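Histidinol-phosphate aminotransferase (Clostridium acetobutylicum, PDB 3FTB) probably catalyses the pyridoxal 5'-phosphate-dependent transamination of histidinol phosphate, a step of histidine biosynthesis. Local coordinates at residues L29-N34 against E319-R324; K277-E282 against T348-A353; L172-K177 against Y204-I209; D137-I142 against I167-L172. One frame throughout, in Å; residues are numbered along the deposited sequence.

The four contacts form two touching pairs in different parts of the aminotransferase. Interaction 1 joins two strands at one border of the five-stranded sheet, and interaction 2 packs helix 277-282 against helix 348-353 on that sheet; their centres are 14 Å apart, and Phe350 of interaction 2 stacks on Tyr31 of interaction 1. Interactions 3 and 4, with centres 10 Å apart, share helix 163-176 beside the seven-stranded sheet and are tied by Tyr204 OH to Lys171 NZ at 2.7 Å. Nearest atoms of interactions 1 and 3 are about 17 Å apart. Interaction 1 alone includes a phosphate ion, probably from the crystallisation liquor, which may mark where an anionic group can bind.

Interaction 1 of 4, residues L29-N34 against E319-R324; sequences LDYSSN and EDIVIR. With PO4 (phosphate ion), chain F.
Asp30 and Val322 meet on the same face of a parallel strand pair, their side chains crossing obliquely. With CG trans to the backbone N (chi1 -161°), the Asp30 carboxylate reaches across so that its OD2 lies 3.5 Å from Val322 CB. The same oxygen is gripped twice by Ser32: OG donates to its syn lone pair at 2.5 Å, while Ser32 N approaches from the anti side, 27° out of the carboxylate plane, at 2.9 Å. The second bond makes an Asx turn, and together the two fix the rotation of the carboxylate over the valine. A short acidic side chain suits this place because it can fold back onto the turn that follows the strand. On the other face Leu29 CB packs 4.1 Å from Ile321 CG1, and this aliphatic pair faces helix 344-359.

Between the faces runs the backbone ladder that adds strand 29-30 to the border of the five-stranded sheet of the small domain. Leu29 N donates to Asp320 O, Val322 N to Leu29 O at 3.0 Å, and Tyr31 N to Val322 O at 2.7 Å. Asp320, with positive phi (59°), is the C-prime residue of the Schellman motif that ends helix 309-317 and turns the chain into the strand. The Tyr31 ring stacks on Phe350, and its OH bonds to Lys346 O and to Asn347.

Farther along, Ser32 CB lies against Arg324 CB. The arginine chain, bent at chi2, runs past Ser32 CB to a phosphate ion, probably from the crystallisation liquor; NE donates to O4 at 3.2 Å and NH2 bonds weakly to O2, and Arg338 also binds this anion.

Interaction 2 of 4, residues K277-E282 against T348-A353; sequences KRFIEE and TKFLRA
The rings of Phe279 and Phe350 meet obliquely, with centroids 5.9 Å apart and planes inclined at 37°. Phe279 presents its edge: its CZ comes within 3.7 Å of Phe350 CD2, which lies in the plane of the Phe279 ring. Leu351 CG approaches that ring too, from an oblique direction, at 4.2 Å from CE1. Phe350 also meets Phe339 edge-to-face, so it belongs to a larger aromatic cluster.

The contact lies in the helical layer covering one face of the sheet in the small alpha/beta domain. Helices 262-285 and 344-359 lie side by side against the five-stranded sheet; segments 277-282 and 348-353 run nearly parallel (8°) with axes 11.1 Å apart. The phenylalanines fill the width between the helices on the side facing the sheet, where Phe279 also touches Val300 and Phe350 touches Ile321. A chi1 near 180° (-166°) swings the Phe279 ring into this position.

Polar groups take the side away from the sheet. The Arg278 guanidinium reaches over to the second helix, where NH2 donates to Thr348 OG1 at 3.1 Å with the oxygen tilted out of the guanidinium plane. Arginine is long enough to span the gap while also forming a salt bridge with Glu275, and Thr348 OG1 bonds in addition to Glu344 O of its own helix. Between the polar and aromatic layers Leu351 points at Glu282, its CD1 only 3.4 Å from Glu282 CB.

Interaction 3 of 4, residues L172-K177 against Y204-I209; sequences LAEEKK and YSCLFI
Glu174 reaches from the last turn of helix 163-176 to the backbone of residues 204-206, and its carboxylate carries the polar part of the contact. OE1 accepts from Ser205 N at 3.0 Å through its syn lone pair, with an N-H...O angle of 155°. OE2 takes a weak bond from Cys206 N at 3.1 Å. Two successive peptide N-H groups thus share one carboxylate, which should limit its rotation, the Ser205 bond being the stronger; the longer chain of glutamate, bent at chi2 (63°), bridges the distance from the helix.

Apolar contacts accompany these bonds. Glu174 CG lies 3.6 Å from Tyr204 CD1, at the edge of the tyrosine ring, and the carboxylate plane stands nearly perpendicular to the ring. Nearby, Ala173 CB touches Cys206 SG at 3.6 Å; both side chains are small, so helix and chain come close there. The Tyr204 hydroxyl is hydrogen-bonded to Lys171 NZ of the same helix.

Helix 163-176 is the connection of the beta-alpha-beta crossover from strand 147-151 to 179-183. The contact joins its end to the chain entering strand 207-212, the parallel neighbour of 179-183 in the seven-stranded sheet characteristic of the large domain of fold-type I pyridoxal phosphate enzymes.

Interaction 4 of 4, residues D137-I142 against I167-L172; sequences DIISKI and IHVLKL
Val169 is the bump at the middle of this contact, and three isoleucines make the hollow that receives it. Its CG1 packs 3.7 Å from Ile138 CG2 and 4.0 Å from Ile142 CD1, while CG2 lies 3.9 Å from Ile139 CD1. The two segments belong to neighbouring helices of the alpha/beta large domain: helix 135-141 precedes strand 147-151 and helix 163-176 follows it, so both are connecting helices of the alternating beta-alpha architecture. The axes of segments 137-141 and 167-172 approach to 9.9 Å and diverge by only 15°.

The closest backbone approach falls at the same bump, with the CA atoms of Ile139 and Val169 6.1 Å apart. A beta-branched valine suits such a place: it is short, and its two methyl groups diverge, so each can meet different isoleucines. A chi1 of -171° turns CG1 towards Ile138 and Ile142 and leaves CG2 to serve Ile139. Ile138 also packs on Leu102 and Ile104 of strand 100-105, which marks its side of the hollow as the one facing the sheet.

The reciprocal bump is Ile139. Its CB points across rather than at the other helix, but the end of the chain turns in and enters the groove between Val169 and Leu172, one turn apart. Leu172 closes this groove by setting its CD1 3.7 Å from Ile139 CG2, the two side chains crossing at about a right angle. The side-chain contacts are between hydrocarbon groups, and the polar pair Asp137 and Lys141 bridges within its own helix instead. Towards the exposed side Ile139 CD1 reaches His168 CB at 4.1 Å, while the imidazole leads away from the contact.

Interaction 1 of 4, residues L29-N34 against E319-R324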
# COMPACT_ATOMS: atom_id res chain seq x y z
N LEU A 29 -7.01 27.51 -7.26
CA LEU A 29 -8.19 26.77 -6.81
C LEU A 29 -8.45 25.57 -7.71
O LEU A 29 -8.75 25.74 -8.90
CB LEU A 29 -9.42 27.68 -6.84
CG LEU A 29 -9.82 28.39 -5.55
CD1 LEU A 29 -8.60 28.92 -4.84
CD2 LEU A 29 -10.80 29.52 -5.86
N ASP A 30 -8.33 24.36 -7.17
CA ASP A 30 -8.63 23.15 -7.94
C ASP A 30 -10.07 22.66 -7.72
O ASP A 30 -10.39 22.05 -6.71
CB ASP A 30 -7.62 22.02 -7.65
CG ASP A 30 -7.60 20.94 -8.75
OD1 ASP A 30 -6.62 20.18 -8.81
OD2 ASP A 30 -8.56 20.86 -9.55
N TYR A 31 -10.93 22.96 -8.70
CA TYR A 31 -12.33 22.57 -8.67
C TYR A 31 -12.55 21.23 -9.38
O TYR A 31 -13.69 20.77 -9.53
CB TYR A 31 -13.22 23.69 -9.23
CG TYR A 31 -13.55 24.68 -8.15
CD1 TYR A 31 -14.79 24.66 -7.51
CD2 TYR A 31 -12.60 25.59 -7.71
CE1 TYR A 31 -15.08 25.55 -6.49
CE2 TYR A 31 -12.88 26.48 -6.69
CZ TYR A 31 -14.12 26.46 -6.08
OH TYR A 31 -14.38 27.35 -5.07
N SER A 32 -11.45 20.61 -9.81
CA SER A 32 -11.49 19.21 -10.21
C SER A 32 -11.16 18.28 -9.01
O SER A 32 -11.34 17.06 -9.08
CB SER A 32 -10.58 18.97 -11.42
OG SER A 32 -9.21 18.94 -11.07
N SER A 33 -10.72 18.88 -7.90
CA SER A 33 -10.47 18.12 -6.67
C SER A 33 -11.62 18.19 -5.66
O SER A 33 -12.09 19.27 -5.29
CB SER A 33 -9.18 18.62 -6.02
OG SER A 33 -9.19 18.32 -4.64
N ASN A 34 -12.07 17.02 -5.21
CA ASN A 34 -13.18 16.95 -4.26
C ASN A 34 -12.76 16.45 -2.89
O ASN A 34 -13.34 15.51 -2.35
CB ASN A 34 -14.30 16.06 -4.81
CG ASN A 34 -14.63 16.34 -6.27
OD1 ASN A 34 -14.86 15.42 -7.04
ND2 ASN A 34 -14.67 17.62 -6.64
N GLU A 319 -7.00 31.91 -14.95
CA GLU A 319 -7.22 32.54 -13.64
C GLU A 319 -6.78 31.62 -12.51
O GLU A 319 -7.15 31.84 -11.35
CB GLU A 319 -8.70 32.87 -13.46
CG GLU A 319 -9.33 33.58 -14.63
CD GLU A 319 -8.97 35.05 -14.64
OE1 GLU A 319 -8.15 35.47 -15.48
OE2 GLU A 319 -9.51 35.79 -13.78
N ASP A 320 -6.01 30.59 -12.84
CA ASP A 320 -5.58 29.60 -11.85
C ASP A 320 -6.78 28.94 -11.19
O ASP A 320 -6.79 28.70 -9.99
CB ASP A 320 -4.67 30.22 -10.78
CG ASP A 320 -3.39 30.77 -11.36
OD1 ASP A 320 -3.08 30.47 -12.54
OD2 ASP A 320 -2.69 31.52 -10.65
N ILE A 321 -7.79 28.65 -12.00
CA ILE A 321 -8.90 27.84 -11.54
C ILE A 321 -9.04 26.62 -12.46
O ILE A 321 -9.11 26.75 -13.69
CB ILE A 321 -10.20 28.67 -11.46
CG1 ILE A 321 -10.10 29.68 -10.32
CG2 ILE A 321 -11.41 27.75 -11.26
CD1 ILE A 321 -11.19 30.74 -10.31
N VAL A 322 -9.05 25.44 -11.86
CA VAL A 322 -9.17 24.22 -12.62
C VAL A 322 -10.58 23.67 -12.45
O VAL A 322 -11.10 23.64 -11.34
CB VAL A 322 -8.16 23.16 -12.15
CG1 VAL A 322 -8.17 21.96 -13.10
CG2 VAL A 322 -6.77 23.76 -12.06
N ILE A 323 -11.20 23.24 -13.55
CA ILE A 323 -12.45 22.49 -13.47
C ILE A 323 -12.26 21.09 -14.05
O ILE A 323 -11.17 20.72 -14.49
CB ILE A 323 -13.62 23.18 -14.21
CG1 ILE A 323 -13.39 23.17 -15.73
CG2 ILE A 323 -13.82 24.60 -13.67
CD1 ILE A 323 -14.67 23.08 -16.55
N ARG A 324 -13.34 20.32 -14.07
CA ARG A 324 -13.28 18.98 -14.62
C ARG A 324 -14.11 18.89 -15.89
O ARG A 324 -15.35 18.93 -15.85
CB ARG A 324 -13.74 17.93 -13.61
CG ARG A 324 -13.49 16.49 -14.05
CD ARG A 324 -12.00 16.17 -14.07
NE ARG A 324 -11.76 14.74 -13.95
CZ ARG A 324 -12.06 13.85 -14.89
NH1 ARG A 324 -12.62 14.25 -16.02
NH2 ARG A 324 -11.81 12.56 -14.69
P PO4 F . -12.17 12.00 -10.70
O1 PO4 F . -11.07 11.23 -9.99
O2 PO4 F . -12.62 11.24 -11.92
O3 PO4 F . -13.33 12.17 -9.75
O4 PO4 F . -11.65 13.36 -11.10

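Interaction 2 of 4, residues K277-E282 against T348-A353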
# COMPACT_ATOMS: atom_id res chain seq x y z
N LYS A 277 -26.28 23.98 -0.90
CA LYS A 277 -27.57 24.57 -1.26
C LYS A 277 -27.40 25.94 -1.92
O LYS A 277 -28.08 26.25 -2.90
CB LYS A 277 -28.48 24.67 -0.04
CG LYS A 277 -29.93 25.01 -0.36
CD LYS A 277 -30.78 25.03 0.90
CE LYS A 277 -32.18 25.58 0.61
NZ LYS A 277 -32.13 27.00 0.15
N ARG A 278 -26.50 26.75 -1.38
CA ARG A 278 -26.24 28.08 -1.92
C ARG A 278 -25.51 28.00 -3.25
O ARG A 278 -25.93 28.59 -4.24
CB ARG A 278 -25.41 28.91 -0.93
CG ARG A 278 -25.31 30.39 -1.29
CD ARG A 278 -24.23 31.09 -0.48
NE ARG A 278 -22.89 30.67 -0.90
CZ ARG A 278 -22.04 31.45 -1.57
NH1 ARG A 278 -22.38 32.68 -1.90
NH2 ARG A 278 -20.84 30.98 -1.91
N PHE A 279 -24.41 27.26 -3.25
CA PHE A 279 -23.60 27.08 -4.45
C PHE A 279 -24.48 26.81 -5.68
O PHE A 279 -24.31 27.42 -6.74
CB PHE A 279 -22.58 25.95 -4.23
CG PHE A 279 -21.49 25.90 -5.25
CD1 PHE A 279 -20.61 26.97 -5.40
CD2 PHE A 279 -21.34 24.80 -6.08
CE1 PHE A 279 -19.61 26.93 -6.34
CE2 PHE A 279 -20.34 24.77 -7.03
CZ PHE A 279 -19.48 25.83 -7.16
N ILE A 280 -25.44 25.90 -5.52
CA ILE A 280 -26.30 25.49 -6.62
C ILE A 280 -27.26 26.61 -7.05
O ILE A 280 -27.68 26.66 -8.21
CB ILE A 280 -27.10 24.22 -6.27
CG1 ILE A 280 -26.28 22.95 -6.58
CG2 ILE A 280 -28.41 24.19 -7.04
CD1 ILE A 280 -24.87 22.93 -6.01
N GLU A 281 -27.63 27.49 -6.13
CA GLU A 281 -28.52 28.60 -6.47
C GLU A 281 -27.74 29.65 -7.24
O GLU A 281 -28.23 30.20 -8.23
CB GLU A 281 -29.19 29.21 -5.23
CG GLU A 281 -30.35 28.36 -4.70
CD GLU A 281 -30.71 28.67 -3.27
OE1 GLU A 281 -29.84 29.20 -2.55
OE2 GLU A 281 -31.86 28.38 -2.85
N GLU A 282 -26.52 29.91 -6.79
CA GLU A 282 -25.62 30.79 -7.52
C GLU A 282 -25.28 30.27 -8.92
O GLU A 282 -25.24 31.05 -9.88
CB GLU A 282 -24.35 31.03 -6.70
CG GLU A 282 -24.64 31.60 -5.33
CD GLU A 282 -25.51 32.83 -5.42
OE1 GLU A 282 -26.63 32.80 -4.87
OE2 GLU A 282 -25.08 33.82 -6.05
N THR A 348 -17.29 31.61 -3.66
CA THR A 348 -17.70 32.91 -4.14
C THR A 348 -16.65 33.43 -5.13
O THR A 348 -16.98 34.04 -6.14
CB THR A 348 -17.89 33.91 -2.98
OG1 THR A 348 -18.96 33.46 -2.14
CG2 THR A 348 -18.20 35.30 -3.52
N LYS A 349 -15.38 33.17 -4.83
CA LYS A 349 -14.30 33.53 -5.73
C LYS A 349 -14.49 32.80 -7.06
O LYS A 349 -14.47 33.41 -8.13
CB LYS A 349 -12.95 33.16 -5.12
CG LYS A 349 -11.79 33.94 -5.69
CD LYS A 349 -10.46 33.27 -5.39
CE LYS A 349 -9.30 34.18 -5.74
NZ LYS A 349 -9.37 35.50 -5.04
N PHE A 350 -14.66 31.49 -6.97
CA PHE A 350 -14.95 30.65 -8.14
C PHE A 350 -16.06 31.21 -9.05
O PHE A 350 -15.88 31.36 -10.26
CB PHE A 350 -15.33 29.24 -7.66
CG PHE A 350 -15.74 28.32 -8.77
CD1 PHE A 350 -14.79 27.79 -9.63
CD2 PHE A 350 -17.08 28.00 -8.95
CE1 PHE A 350 -15.16 26.94 -10.67
CE2 PHE A 350 -17.47 27.15 -9.99
CZ PHE A 350 -16.50 26.62 -10.84
N LEU A 351 -17.21 31.51 -8.44
CA LEU A 351 -18.39 32.00 -9.15
C LEU A 351 -18.13 33.35 -9.79
O LEU A 351 -18.61 33.63 -10.89
CB LEU A 351 -19.58 32.11 -8.19
CG LEU A 351 -20.31 30.84 -7.71
CD1 LEU A 351 -20.94 31.06 -6.34
CD2 LEU A 351 -21.35 30.39 -8.73
N ARG A 352 -17.39 34.20 -9.08
CA ARG A 352 -17.08 35.53 -9.60
C ARG A 352 -16.16 35.48 -10.81
O ARG A 352 -16.00 36.47 -11.50
CB ARG A 352 -16.52 36.42 -8.51
CG ARG A 352 -17.52 36.65 -7.38
CD ARG A 352 -16.97 37.55 -6.30
NE ARG A 352 -15.64 37.13 -5.86
CZ ARG A 352 -14.99 37.64 -4.82
NH1 ARG A 352 -15.56 38.59 -4.09
NH2 ARG A 352 -13.78 37.19 -4.51
N ALA A 353 -15.57 34.31 -11.07
CA ALA A 353 -14.81 34.10 -12.30
C ALA A 353 -15.75 33.60 -13.39
O ALA A 353 -15.63 33.99 -14.56
CB ALA A 353 -13.69 33.11 -12.06

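Interaction 3 of 4, residues L172-K177 against Y204-I209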
# COMPACT_ATOMS: atom_id res chain seq x y z
N LEU A 172 -33.04 -9.63 -6.14
CA LEU A 172 -32.68 -10.51 -7.25
C LEU A 172 -31.21 -10.94 -7.19
O LEU A 172 -30.90 -12.12 -7.42
CB LEU A 172 -32.93 -9.84 -8.61
CG LEU A 172 -34.35 -9.73 -9.17
CD1 LEU A 172 -34.29 -9.08 -10.54
CD2 LEU A 172 -35.02 -11.09 -9.25
N ALA A 173 -30.32 -10.00 -6.90
CA ALA A 173 -28.90 -10.32 -6.74
C ALA A 173 -28.71 -11.43 -5.70
O ALA A 173 -28.14 -12.47 -6.00
CB ALA A 173 -28.09 -9.09 -6.36
N GLU A 174 -29.20 -11.17 -4.49
CA GLU A 174 -29.21 -12.15 -3.41
C GLU A 174 -29.62 -13.52 -3.93
O GLU A 174 -28.93 -14.52 -3.72
CB GLU A 174 -30.18 -11.68 -2.32
CG GLU A 174 -29.97 -12.30 -0.95
CD GLU A 174 -28.62 -11.94 -0.34
OE1 GLU A 174 -28.31 -12.43 0.78
OE2 GLU A 174 -27.87 -11.17 -0.98
N GLU A 175 -30.76 -13.56 -4.62
CA GLU A 175 -31.30 -14.81 -5.15
C GLU A 175 -30.38 -15.51 -6.15
O GLU A 175 -30.31 -16.73 -6.21
CB GLU A 175 -32.67 -14.55 -5.79
CG GLU A 175 -33.16 -15.63 -6.74
CD GLU A 175 -34.18 -15.10 -7.75
OE1 GLU A 175 -34.41 -15.78 -8.77
OE2 GLU A 175 -34.74 -14.01 -7.52
N LYS A 176 -29.66 -14.72 -6.94
CA LYS A 176 -28.90 -15.24 -8.08
C LYS A 176 -27.41 -15.43 -7.79
O LYS A 176 -26.62 -15.70 -8.69
CB LYS A 176 -29.10 -14.32 -9.28
CG LYS A 176 -30.51 -14.37 -9.85
CD LYS A 176 -30.97 -13.02 -10.38
CE LYS A 176 -32.32 -13.14 -11.08
NZ LYS A 176 -32.24 -14.06 -12.25
N LYS A 177 -27.04 -15.28 -6.51
CA LYS A 177 -25.65 -15.41 -6.11
C LYS A 177 -24.75 -14.44 -6.87
O LYS A 177 -23.57 -14.66 -7.02
CB LYS A 177 -25.16 -16.85 -6.32
CG LYS A 177 -25.83 -17.87 -5.41
CD LYS A 177 -25.32 -19.27 -5.69
CE LYS A 177 -25.96 -20.29 -4.76
NZ LYS A 177 -25.49 -21.67 -5.04
N TYR A 204 -28.37 -8.85 3.12
CA TYR A 204 -27.91 -9.25 1.79
C TYR A 204 -26.40 -9.49 1.79
O TYR A 204 -25.63 -8.56 2.02
CB TYR A 204 -28.27 -8.18 0.75
CG TYR A 204 -29.74 -7.92 0.61
CD1 TYR A 204 -30.58 -8.82 -0.05
CD2 TYR A 204 -30.31 -6.78 1.15
CE1 TYR A 204 -31.94 -8.58 -0.16
CE2 TYR A 204 -31.67 -6.53 1.05
CZ TYR A 204 -32.48 -7.44 0.39
OH TYR A 204 -33.82 -7.19 0.29
N SER A 205 -25.98 -10.72 1.51
CA SER A 205 -24.56 -10.96 1.30
C SER A 205 -24.15 -10.97 -0.18
O SER A 205 -23.16 -11.58 -0.56
CB SER A 205 -24.06 -12.20 2.06
OG SER A 205 -25.11 -12.90 2.70
N CYS A 206 -24.94 -10.28 -1.01
CA CYS A 206 -24.54 -9.93 -2.37
C CYS A 206 -23.88 -8.55 -2.31
O CYS A 206 -23.02 -8.22 -3.12
CB CYS A 206 -25.73 -9.90 -3.33
SG CYS A 206 -26.95 -8.58 -3.03
N LEU A 207 -24.28 -7.77 -1.31
CA LEU A 207 -23.74 -6.43 -1.11
C LEU A 207 -22.26 -6.46 -0.75
O LEU A 207 -21.84 -7.14 0.19
CB LEU A 207 -24.50 -5.70 0.00
CG LEU A 207 -25.75 -4.88 -0.30
CD1 LEU A 207 -26.33 -4.37 1.00
CD2 LEU A 207 -25.42 -3.73 -1.23
N PHE A 208 -21.48 -5.69 -1.49
CA PHE A 208 -20.13 -5.36 -1.08
C PHE A 208 -19.98 -3.84 -1.13
O PHE A 208 -20.19 -3.23 -2.19
CB PHE A 208 -19.11 -6.04 -1.98
CG PHE A 208 -17.67 -5.80 -1.57
CD1 PHE A 208 -17.08 -6.59 -0.61
CD2 PHE A 208 -16.93 -4.79 -2.16
CE1 PHE A 208 -15.77 -6.37 -0.23
CE2 PHE A 208 -15.62 -4.56 -1.78
CZ PHE A 208 -15.03 -5.36 -0.81
N ILE A 209 -19.67 -3.22 0.00
CA ILE A 209 -19.57 -1.76 0.07
C ILE A 209 -18.12 -1.29 0.18
O ILE A 209 -17.33 -1.89 0.91
CB ILE A 209 -20.37 -1.17 1.26
CG1 ILE A 209 -21.78 -1.76 1.35
CG2 ILE A 209 -20.41 0.34 1.20
CD1 ILE A 209 -22.62 -1.54 0.13

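Interaction 4 of 4, residues D137-I142 against I167-L172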
# COMPACT_ATOMS: atom_id res chain seq x y z
N ASP A 137 -33.40 -1.42 -16.23
CA ASP A 137 -32.34 -1.92 -17.11
C ASP A 137 -31.33 -2.76 -16.34
O ASP A 137 -30.91 -3.82 -16.81
CB ASP A 137 -31.62 -0.76 -17.80
CG ASP A 137 -30.66 -1.23 -18.88
OD1 ASP A 137 -31.09 -2.02 -19.76
OD2 ASP A 137 -29.48 -0.83 -18.86
N ILE A 138 -30.94 -2.28 -15.16
CA ILE A 138 -30.08 -3.08 -14.30
C ILE A 138 -30.72 -4.45 -14.09
O ILE A 138 -30.05 -5.48 -14.22
CB ILE A 138 -29.84 -2.39 -12.94
CG1 ILE A 138 -29.07 -1.09 -13.13
CG2 ILE A 138 -29.08 -3.33 -11.98
CD1 ILE A 138 -28.87 -0.30 -11.85
N ILE A 139 -32.01 -4.46 -13.78
CA ILE A 139 -32.78 -5.69 -13.66
C ILE A 139 -32.64 -6.56 -14.92
O ILE A 139 -32.26 -7.72 -14.83
CB ILE A 139 -34.28 -5.41 -13.47
CG1 ILE A 139 -34.53 -4.48 -12.28
CG2 ILE A 139 -35.04 -6.72 -13.31
CD1 ILE A 139 -34.75 -5.19 -10.97
N SER A 140 -32.94 -5.97 -16.07
CA SER A 140 -33.00 -6.72 -17.32
C SER A 140 -31.63 -7.19 -17.81
O SER A 140 -31.53 -7.83 -18.85
CB SER A 140 -33.67 -5.88 -18.41
OG SER A 140 -32.90 -4.73 -18.70
N LYS A 141 -30.59 -6.89 -17.05
CA LYS A 141 -29.22 -7.24 -17.42
C LYS A 141 -28.54 -8.13 -16.38
O LYS A 141 -27.43 -8.62 -16.60
CB LYS A 141 -28.37 -5.98 -17.60
CG LYS A 141 -28.61 -5.20 -18.87
CD LYS A 141 -27.86 -3.89 -18.83
CE LYS A 141 -27.89 -3.25 -20.20
NZ LYS A 141 -29.15 -3.66 -20.87
N ILE A 142 -29.19 -8.33 -15.25
CA ILE A 142 -28.51 -8.94 -14.11
C ILE A 142 -28.24 -10.44 -14.24
O ILE A 142 -27.45 -10.99 -13.49
CB ILE A 142 -29.21 -8.63 -12.77
CG1 ILE A 142 -28.16 -8.38 -11.69
CG2 ILE A 142 -30.18 -9.75 -12.40
CD1 ILE A 142 -28.75 -8.09 -10.34
N ILE A 167 -34.15 -2.10 -4.12
CA ILE A 167 -34.40 -3.30 -3.33
C ILE A 167 -34.79 -4.47 -4.22
O ILE A 167 -34.50 -5.63 -3.91
CB ILE A 167 -35.46 -3.08 -2.22
CG1 ILE A 167 -35.04 -1.94 -1.28
CG2 ILE A 167 -35.70 -4.37 -1.43
CD1 ILE A 167 -33.57 -1.99 -0.83
N HIS A 168 -35.45 -4.16 -5.33
CA HIS A 168 -35.77 -5.20 -6.31
C HIS A 168 -34.50 -5.74 -6.94
O HIS A 168 -34.41 -6.93 -7.24
CB HIS A 168 -36.72 -4.65 -7.36
CG HIS A 168 -37.93 -4.00 -6.77
ND1 HIS A 168 -39.04 -4.71 -6.38
CD2 HIS A 168 -38.18 -2.70 -6.46
CE1 HIS A 168 -39.94 -3.88 -5.88
NE2 HIS A 168 -39.44 -2.65 -5.91
N VAL A 169 -33.51 -4.88 -7.13
CA VAL A 169 -32.20 -5.34 -7.60
C VAL A 169 -31.53 -6.18 -6.51
O VAL A 169 -31.01 -7.26 -6.77
CB VAL A 169 -31.28 -4.16 -8.02
CG1 VAL A 169 -30.01 -4.67 -8.70
CG2 VAL A 169 -31.99 -3.23 -8.94
N LEU A 170 -31.55 -5.68 -5.27
CA LEU A 170 -30.91 -6.38 -4.17
C LEU A 170 -31.52 -7.77 -3.98
O LEU A 170 -30.80 -8.76 -3.86
CB LEU A 170 -31.02 -5.57 -2.88
CG LEU A 170 -30.11 -4.35 -2.79
CD1 LEU A 170 -29.91 -3.96 -1.33
CD2 LEU A 170 -28.76 -4.60 -3.45
N LYS A 171 -32.85 -7.83 -3.96
CA LYS A 171 -33.55 -9.10 -3.80
C LYS A 171 -33.28 -10.10 -4.91
O LYS A 171 -33.31 -11.29 -4.67
CB LYS A 171 -35.06 -8.89 -3.66
CG LYS A 171 -35.53 -8.58 -2.25
CD LYS A 171 -36.99 -8.13 -2.23
CE LYS A 171 -37.53 -8.07 -0.81
NZ LYS A 171 -36.43 -7.95 0.19
N LEU A 172 -33.04 -9.63 -6.14
CA LEU A 172 -32.68 -10.51 -7.25
C LEU A 172 -31.21 -10.94 -7.19
O LEU A 172 -30.90 -12.12 -7.42
CB LEU A 172 -32.93 -9.84 -8.61
CG LEU A 172 -34.35 -9.73 -9.17
CD1 LEU A 172 -34.29 -9.08 -10.54
CD2 LEU A 172 -35.02 -11.09 -9.25